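Local coordinates for protein FMN reductase (NADPH) (Bacillus subtilis, PDB 3N2S) that reduces FMN with NADPH as the electron donor, and also reduces nitroaromatic compounds, quinones and azo dyes, at residues A[17-31]-A[67-79]. Numbering follows the deposited sequence.
Sequences FTDQLLTAEEIDTLV and QPYVEKNGHFFVF. With FMN (flavin mononucleotide), chain E.
Leu22 N donates to Gly74 O (2.9 Å) in a nearly straight bond where the loop leading into helix 24-31 passes the turn before strand 75-79; helix and strand run side by side, their axes 25° from parallel and 11.3 Å apart at closest. Gly74 CA lies against Gln20 O, the Leu22 side chain close by. Lys72, bent at its last torsion, donates from NZ to Phe17 O (2.7 Å), and one water links Phe17 N to Lys72 O. With CG anti to its carbonyl carbon (chi1 -61°), the Phe17 ring turns an edge to Lys72 O and brings CD2 to Asn73 CB (3.7 Å), the ring and amide planes 76° apart. An alanine in place of Phe17 would probably leave Asn73 CB and Tyr69 CB without their aromatic neighbour and open a gap beside this turn. Asn73 ND2 ties back to Tyr69 O (2.8 Å), and its OD1 bonds to Lys57. Tyr69 OH and the Gln67 amide hold the pyrimidine edge of FMN. Ile27 CD1 sits over the centre of the His75 ring, a CH-pi contact of 3.9 Å, while His75 NE2 bonds to Tyr182 of the second subunit. Leu30 CD1 meets Phe77 CZ (3.9 Å); Leu22 CD1 lies at that ring's edge, with Ile27 CG2 and Val31 CG2 close by. Gly74 and His75 form a classic beta bulge opposite Val163 of strand 155-164. Met121 of helix 104-127 touches Leu30 and Phe77, and the contact fastens helix 24-35 to the antiparallel sheet at the dimer interface, where the second subunit's Tyr182 packs on Ile27, Val31 and Phe77.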
loop_
_atom_site.group_PDB
_atom_site.type_symbol
_atom_site.label_atom_id
_atom_site.label_comp_id
_atom_site.label_asym_id
_atom_site.label_seq_id
_atom_site.Cartn_x
_atom_site.Cartn_y
_atom_site.Cartn_z
ATOM N N PHE A 17 -20.033 -11.571 -8.519
ATOM C CA PHE A 17 -20.037 -10.746 -9.723
ATOM C C PHE A 17 -20.838 -11.361 -10.841
ATOM O O PHE A 17 -20.956 -12.573 -10.894
ATOM C CB PHE A 17 -18.593 -10.558 -10.237
ATOM C CG PHE A 17 -17.644 -9.869 -9.299
ATOM C CD1 PHE A 17 -17.715 -8.488 -9.097
ATOM C CD2 PHE A 17 -16.625 -10.581 -8.669
ATOM C CE1 PHE A 17 -16.779 -7.829 -8.283
ATOM C CE2 PHE A 17 -15.713 -9.931 -7.828
ATOM C CZ PHE A 17 -15.790 -8.559 -7.647
ATOM N N THR A 18 -21.302 -10.533 -11.792
ATOM C CA THR A 18 -21.991 -11.046 -12.994
ATOM C C THR A 18 -20.888 -11.522 -13.954
ATOM O O THR A 18 -19.718 -11.223 -13.723
ATOM C CB THR A 18 -22.804 -9.944 -13.676
ATOM O OG1 THR A 18 -21.908 -9.019 -14.305
ATOM C CG2 THR A 18 -23.780 -9.229 -12.723
ATOM N N ASP A 19 -21.264 -12.181 -15.068
ATOM C CA ASP A 19 -20.295 -12.649 -16.060
ATOM C C ASP A 19 -19.847 -11.536 -17.033
ATOM O O ASP A 19 -19.045 -11.807 -17.932
ATOM C CB ASP A 19 -20.855 -13.872 -16.822
ATOM C CG ASP A 19 -22.185 -13.665 -17.544
ATOM O OD1 ASP A 19 -22.742 -12.539 -17.472
ATOM O OD2 ASP A 19 -22.695 -14.641 -18.140
ATOM N N GLN A 20 -20.352 -10.297 -16.861
ATOM C CA GLN A 20 -20.021 -9.167 -17.746
ATOM C C GLN A 20 -18.557 -8.753 -17.590
ATOM O O GLN A 20 -18.162 -8.284 -16.518
ATOM C CB GLN A 20 -20.946 -7.972 -17.502
ATOM C CG GLN A 20 -20.807 -6.875 -18.567
ATOM C CD GLN A 20 -21.667 -5.657 -18.300
ATOM O OE1 GLN A 20 -22.528 -5.646 -17.416
ATOM N NE2 GLN A 20 -21.434 -4.594 -19.052
ATOM N N LEU A 21 -17.769 -8.915 -18.658
ATOM C CA LEU A 21 -16.350 -8.570 -18.623
ATOM C C LEU A 21 -16.144 -7.057 -18.649
ATOM O O LEU A 21 -16.994 -6.316 -19.153
ATOM C CB LEU A 21 -15.555 -9.251 -19.761
ATOM C CG LEU A 21 -15.640 -10.793 -19.894
ATOM C CD1 LEU A 21 -15.050 -11.255 -21.199
ATOM C CD2 LEU A 21 -14.957 -11.511 -18.727
ATOM N N LEU A 22 -15.016 -6.596 -18.090
ATOM C CA LEU A 22 -14.647 -5.188 -18.151
ATOM C C LEU A 22 -14.282 -4.898 -19.597
ATOM O O LEU A 22 -13.719 -5.762 -20.271
ATOM C CB LEU A 22 -13.428 -4.892 -17.268
ATOM C CG LEU A 22 -13.581 -5.123 -15.750
ATOM C CD1 LEU A 22 -12.450 -4.432 -14.998
ATOM C CD2 LEU A 22 -14.941 -4.616 -15.215
ATOM N N THR A 23 -14.597 -3.691 -20.066
ATOM C CA THR A 23 -14.238 -3.280 -21.422
ATOM C C THR A 23 -12.754 -2.884 -21.443
ATOM O O THR A 23 -12.163 -2.653 -20.378
ATOM C CB THR A 23 -15.141 -2.124 -21.887
ATOM O OG1 THR A 23 -14.836 -0.956 -21.123
ATOM C CG2 THR A 23 -16.632 -2.461 -21.778
ATOM N N ALA A 24 -12.160 -2.765 -22.641
ATOM C CA ALA A 24 -10.764 -2.341 -22.776
ATOM C C ALA A 24 -10.590 -0.912 -22.250
ATOM O O ALA A 24 -9.554 -0.611 -21.658
ATOM C CB ALA A 24 -10.319 -2.441 -24.225
ATOM N N GLU A 25 -11.624 -0.060 -22.412
ATOM C CA GLU A 25 -11.644 1.329 -21.921
ATOM C C GLU A 25 -11.639 1.362 -20.372
ATOM O O GLU A 25 -10.922 2.177 -19.783
ATOM C CB GLU A 25 -12.877 2.075 -22.459
ATOM C CG GLU A 25 -12.954 3.535 -22.041
ATOM C CD GLU A 25 -14.322 4.167 -22.216
ATOM O OE1 GLU A 25 -15.271 3.732 -21.522
ATOM O OE2 GLU A 25 -14.446 5.102 -23.041
ATOM N N GLU A 26 -12.467 0.508 -19.726
ATOM C CA GLU A 26 -12.528 0.412 -18.254
ATOM C C GLU A 26 -11.175 -0.051 -17.702
ATOM O O GLU A 26 -10.694 0.541 -16.737
ATOM C CB GLU A 26 -13.635 -0.556 -17.810
ATOM C CG GLU A 26 -15.034 0.034 -17.935
ATOM C CD GLU A 26 -16.201 -0.917 -17.729
ATOM O OE1 GLU A 26 -16.050 -2.133 -17.987
ATOM O OE2 GLU A 26 -17.286 -0.429 -17.342
ATOM N N ILE A 27 -10.559 -1.099 -18.325
ATOM C CA ILE A 27 -9.243 -1.643 -17.925
ATOM C C ILE A 27 -8.188 -0.542 -18.068
ATOM O O ILE A 27 -7.365 -0.346 -17.166
ATOM C CB ILE A 27 -8.879 -2.929 -18.737
ATOM C CG1 ILE A 27 -9.821 -4.110 -18.355
ATOM C CG2 ILE A 27 -7.382 -3.312 -18.562
ATOM C CD1 ILE A 27 -9.828 -5.286 -19.332
ATOM N N ASP A 28 -8.223 0.176 -19.214
ATOM C CA ASP A 28 -7.297 1.276 -19.447
ATOM C C ASP A 28 -7.377 2.344 -18.343
ATOM O O ASP A 28 -6.342 2.739 -17.807
ATOM C CB ASP A 28 -7.521 1.900 -20.832
ATOM C CG ASP A 28 -6.495 2.951 -21.143
ATOM O OD1 ASP A 28 -5.341 2.580 -21.405
ATOM O OD2 ASP A 28 -6.835 4.149 -21.054
ATOM N N THR A 29 -8.597 2.768 -17.987
ATOM C CA THR A 29 -8.856 3.785 -16.955
ATOM C C THR A 29 -8.346 3.291 -15.584
ATOM O O THR A 29 -7.692 4.053 -14.878
ATOM C CB THR A 29 -10.346 4.151 -16.953
ATOM O OG1 THR A 29 -10.666 4.734 -18.210
ATOM C CG2 THR A 29 -10.725 5.113 -15.845
ATOM N N LEU A 30 -8.619 2.012 -15.248
ATOM C CA LEU A 30 -8.180 1.391 -13.993
ATOM C C LEU A 30 -6.653 1.371 -13.872
ATOM O O LEU A 30 -6.119 1.747 -12.827
ATOM C CB LEU A 30 -8.758 -0.027 -13.863
ATOM C CG LEU A 30 -10.262 -0.126 -13.627
ATOM C CD1 LEU A 30 -10.706 -1.553 -13.603
ATOM C CD2 LEU A 30 -10.679 0.605 -12.369
ATOM N N VAL A 31 -5.957 0.975 -14.951
ATOM C CA VAL A 31 -4.492 0.934 -15.001
ATOM C C VAL A 31 -3.899 2.354 -14.859
ATOM O O VAL A 31 -3.017 2.563 -14.027
ATOM C CB VAL A 31 -3.958 0.170 -16.243
ATOM C CG1 VAL A 31 -2.436 0.313 -16.374
ATOM C CG2 VAL A 31 -4.361 -1.307 -16.193
ATOM N N GLN A 67 -11.320 -19.691 -4.401
ATOM C CA GLN A 67 -12.074 -18.465 -4.269
ATOM C C GLN A 67 -12.720 -18.232 -5.632
ATOM O O GLN A 67 -12.028 -17.855 -6.567
ATOM C CB GLN A 67 -11.154 -17.318 -3.818
ATOM C CG GLN A 67 -10.461 -17.629 -2.486
ATOM C CD GLN A 67 -9.924 -16.399 -1.814
ATOM O OE1 GLN A 67 -10.617 -15.396 -1.714
ATOM N NE2 GLN A 67 -8.695 -16.463 -1.310
ATOM N N PRO A 68 -14.031 -18.551 -5.786
ATOM C CA PRO A 68 -14.671 -18.490 -7.121
ATOM C C PRO A 68 -14.741 -17.132 -7.804
ATOM O O PRO A 68 -14.810 -17.054 -9.033
ATOM C CB PRO A 68 -16.074 -19.076 -6.874
ATOM C CG PRO A 68 -16.308 -18.886 -5.408
ATOM C CD PRO A 68 -14.963 -19.079 -4.773
ATOM N N TYR A 69 -14.725 -16.065 -7.011
ATOM C CA TYR A 69 -14.749 -14.681 -7.461
ATOM C C TYR A 69 -13.403 -14.246 -8.089
ATOM O O TYR A 69 -13.297 -13.138 -8.597
ATOM C CB TYR A 69 -15.234 -13.745 -6.345
ATOM C CG TYR A 69 -14.772 -14.140 -4.952
ATOM C CD1 TYR A 69 -13.674 -13.519 -4.356
ATOM C CD2 TYR A 69 -15.456 -15.110 -4.215
ATOM C CE1 TYR A 69 -13.255 -13.866 -3.070
ATOM C CE2 TYR A 69 -15.035 -15.481 -2.936
ATOM C CZ TYR A 69 -13.933 -14.850 -2.367
ATOM O OH TYR A 69 -13.545 -15.191 -1.100
ATOM N N VAL A 70 -12.422 -15.158 -8.137
ATOM C CA VAL A 70 -11.129 -14.960 -8.813
ATOM C C VAL A 70 -11.378 -15.365 -10.289
ATOM O O VAL A 70 -10.847 -14.722 -11.196
ATOM C CB VAL A 70 -10.007 -15.822 -8.153
ATOM C CG1 VAL A 70 -8.771 -15.943 -9.054
ATOM C CG2 VAL A 70 -9.618 -15.252 -6.784
ATOM N N GLU A 71 -12.186 -16.437 -10.519
ATOM C CA GLU A 71 -12.518 -16.889 -11.888
ATOM C C GLU A 71 -13.658 -16.081 -12.442
ATOM O O GLU A 71 -13.609 -15.687 -13.605
ATOM C CB GLU A 71 -12.996 -18.354 -11.920
ATOM C CG GLU A 71 -11.942 -19.412 -11.762
ATOM C CD GLU A 71 -12.457 -20.802 -12.100
ATOM O OE1 GLU A 71 -12.643 -21.604 -11.160
ATOM O OE2 GLU A 71 -12.662 -21.096 -13.300
ATOM N N LYS A 72 -14.742 -15.934 -11.648
ATOM C CA LYS A 72 -15.965 -15.239 -12.082
ATOM C C LYS A 72 -15.936 -13.795 -11.658
ATOM O O LYS A 72 -16.335 -13.458 -10.537
ATOM C CB LYS A 72 -17.232 -15.940 -11.540
ATOM C CG LYS A 72 -18.522 -15.469 -12.218
ATOM C CD LYS A 72 -19.775 -16.079 -11.572
ATOM C CE LYS A 72 -20.994 -15.973 -12.461
ATOM N NZ LYS A 72 -21.420 -14.567 -12.670
ATOM N N ASN A 73 -15.496 -12.930 -12.587
ATOM C CA ASN A 73 -15.405 -11.473 -12.393
ATOM C C ASN A 73 -15.276 -10.790 -13.768
ATOM O O ASN A 73 -15.254 -11.476 -14.786
ATOM C CB ASN A 73 -14.206 -11.127 -11.447
ATOM C CG ASN A 73 -12.879 -11.673 -11.912
ATOM O OD1 ASN A 73 -12.544 -11.608 -13.098
ATOM N ND2 ASN A 73 -12.114 -12.273 -11.003
ATOM N N GLY A 74 -15.155 -9.471 -13.788
ATOM C CA GLY A 74 -14.998 -8.696 -15.020
ATOM C C GLY A 74 -13.578 -8.717 -15.555
ATOM O O GLY A 74 -13.363 -8.540 -16.762
ATOM N N HIS A 75 -12.589 -8.882 -14.636
ATOM C CA HIS A 75 -11.145 -8.985 -14.913
ATOM C C HIS A 75 -10.435 -9.307 -13.614
ATOM O O HIS A 75 -10.895 -8.866 -12.551
ATOM C CB HIS A 75 -10.581 -7.668 -15.495
ATOM C CG HIS A 75 -9.326 -7.849 -16.311
ATOM N ND1 HIS A 75 -9.281 -8.723 -17.382
ATOM C CD2 HIS A 75 -8.129 -7.227 -16.219
ATOM C CE1 HIS A 75 -8.063 -8.627 -17.885
ATOM N NE2 HIS A 75 -7.340 -7.730 -17.230
ATOM N N PHE A 76 -9.318 -10.049 -13.689
ATOM C CA PHE A 76 -8.520 -10.349 -12.503
ATOM C C PHE A 76 -7.126 -9.746 -12.659
ATOM O O PHE A 76 -6.394 -10.119 -13.579
ATOM C CB PHE A 76 -8.464 -11.856 -12.201
ATOM C CG PHE A 76 -7.824 -12.198 -10.873
ATOM C CD1 PHE A 76 -8.406 -11.788 -9.673
ATOM C CD2 PHE A 76 -6.643 -12.941 -10.816
ATOM C CE1 PHE A 76 -7.797 -12.097 -8.450
ATOM C CE2 PHE A 76 -6.053 -13.256 -9.598
ATOM C CZ PHE A 76 -6.639 -12.844 -8.426
ATOM N N PHE A 77 -6.786 -8.791 -11.792
ATOM C CA PHE A 77 -5.488 -8.120 -11.812
ATOM C C PHE A 77 -4.573 -8.715 -10.750
ATOM O O PHE A 77 -5.018 -8.962 -9.635
ATOM C CB PHE A 77 -5.642 -6.610 -11.554
ATOM C CG PHE A 77 -6.477 -5.841 -12.557
ATOM C CD1 PHE A 77 -5.877 -5.192 -13.635
ATOM C CD2 PHE A 77 -7.852 -5.692 -12.377
ATOM C CE1 PHE A 77 -6.640 -4.422 -14.524
ATOM C CE2 PHE A 77 -8.621 -4.953 -13.292
ATOM C CZ PHE A 77 -8.005 -4.316 -14.352
ATOM N N VAL A 78 -3.289 -8.918 -11.080
ATOM C CA VAL A 78 -2.324 -9.387 -10.079
ATOM C C VAL A 78 -1.292 -8.281 -9.892
ATOM O O VAL A 78 -0.597 -7.915 -10.852
ATOM C CB VAL A 78 -1.680 -10.782 -10.348
ATOM C CG1 VAL A 78 -0.658 -11.131 -9.255
ATOM C CG2 VAL A 78 -2.755 -11.866 -10.445
ATOM N N PHE A 79 -1.195 -7.750 -8.656
ATOM C CA PHE A 79 -0.234 -6.697 -8.337
ATOM C C PHE A 79 1.052 -7.320 -7.884
ATOM O O PHE A 79 1.041 -8.160 -6.980
ATOM C CB PHE A 79 -0.786 -5.705 -7.279
ATOM C CG PHE A 79 -1.747 -4.724 -7.902
ATOM C CD1 PHE A 79 -1.331 -3.442 -8.245
ATOM C CD2 PHE A 79 -3.056 -5.101 -8.203
ATOM C CE1 PHE A 79 -2.209 -2.547 -8.868
ATOM C CE2 PHE A 79 -3.940 -4.200 -8.804
ATOM C CZ PHE A 79 -3.507 -2.929 -9.139
HETATM N N1 FMN E . -10.930 -11.361 0.834
HETATM C C2 FMN E . -11.119 -12.607 0.324
HETATM O O2 FMN E . -12.266 -13.075 0.199
HETATM N N3 FMN E . -10.060 -13.368 -0.060
HETATM C C4 FMN E . -8.734 -13.010 -0.029
HETATM O O4 FMN E . -7.815 -13.747 -0.405
HETATM C C4A FMN E . -8.471 -11.651 0.495
HETATM N N5 FMN E . -7.248 -11.179 0.512
HETATM C C5A FMN E . -7.082 -9.824 0.872
HETATM C C6 FMN E . -5.774 -9.281 0.777
HETATM C C7 FMN E . -5.550 -7.932 1.010
HETATM C C7M FMN E . -4.155 -7.364 0.793
HETATM C C8 FMN E . -6.636 -7.091 1.473
HETATM C C8M FMN E . -6.426 -5.654 1.802
HETATM C C9 FMN E . -7.952 -7.625 1.601
HETATM C C9A FMN E . -8.201 -8.990 1.327
HETATM N N10 FMN E . -9.497 -9.568 1.337
HETATM C C10 FMN E . -9.714 -10.841 0.909
HETATM C "C1'" FMN E . -10.653 -8.743 1.754
HETATM C "C2'" FMN E . -10.652 -8.597 3.282
HETATM O "O2'" FMN E . -11.102 -9.781 3.793
HETATM C "C3'" FMN E . -11.650 -7.494 3.622
HETATM O "O3'" FMN E . -11.132 -6.260 3.040
HETATM C "C4'" FMN E . -11.900 -7.361 5.190
HETATM O "O4'" FMN E . -12.727 -8.474 5.583
HETATM C "C5'" FMN E . -12.737 -6.082 5.469
HETATM O "O5'" FMN E . -13.990 -6.228 4.737
HETATM P P FMN E . -14.520 -5.087 3.723
HETATM O O1P FMN E . -14.731 -3.800 4.482
HETATM O O2P FMN E . -15.742 -5.796 3.182
HETATM O O3P FMN E . -13.446 -5.046 2.623
HETATM O O HOH W 1 -18.277 -14.094 -8.843
#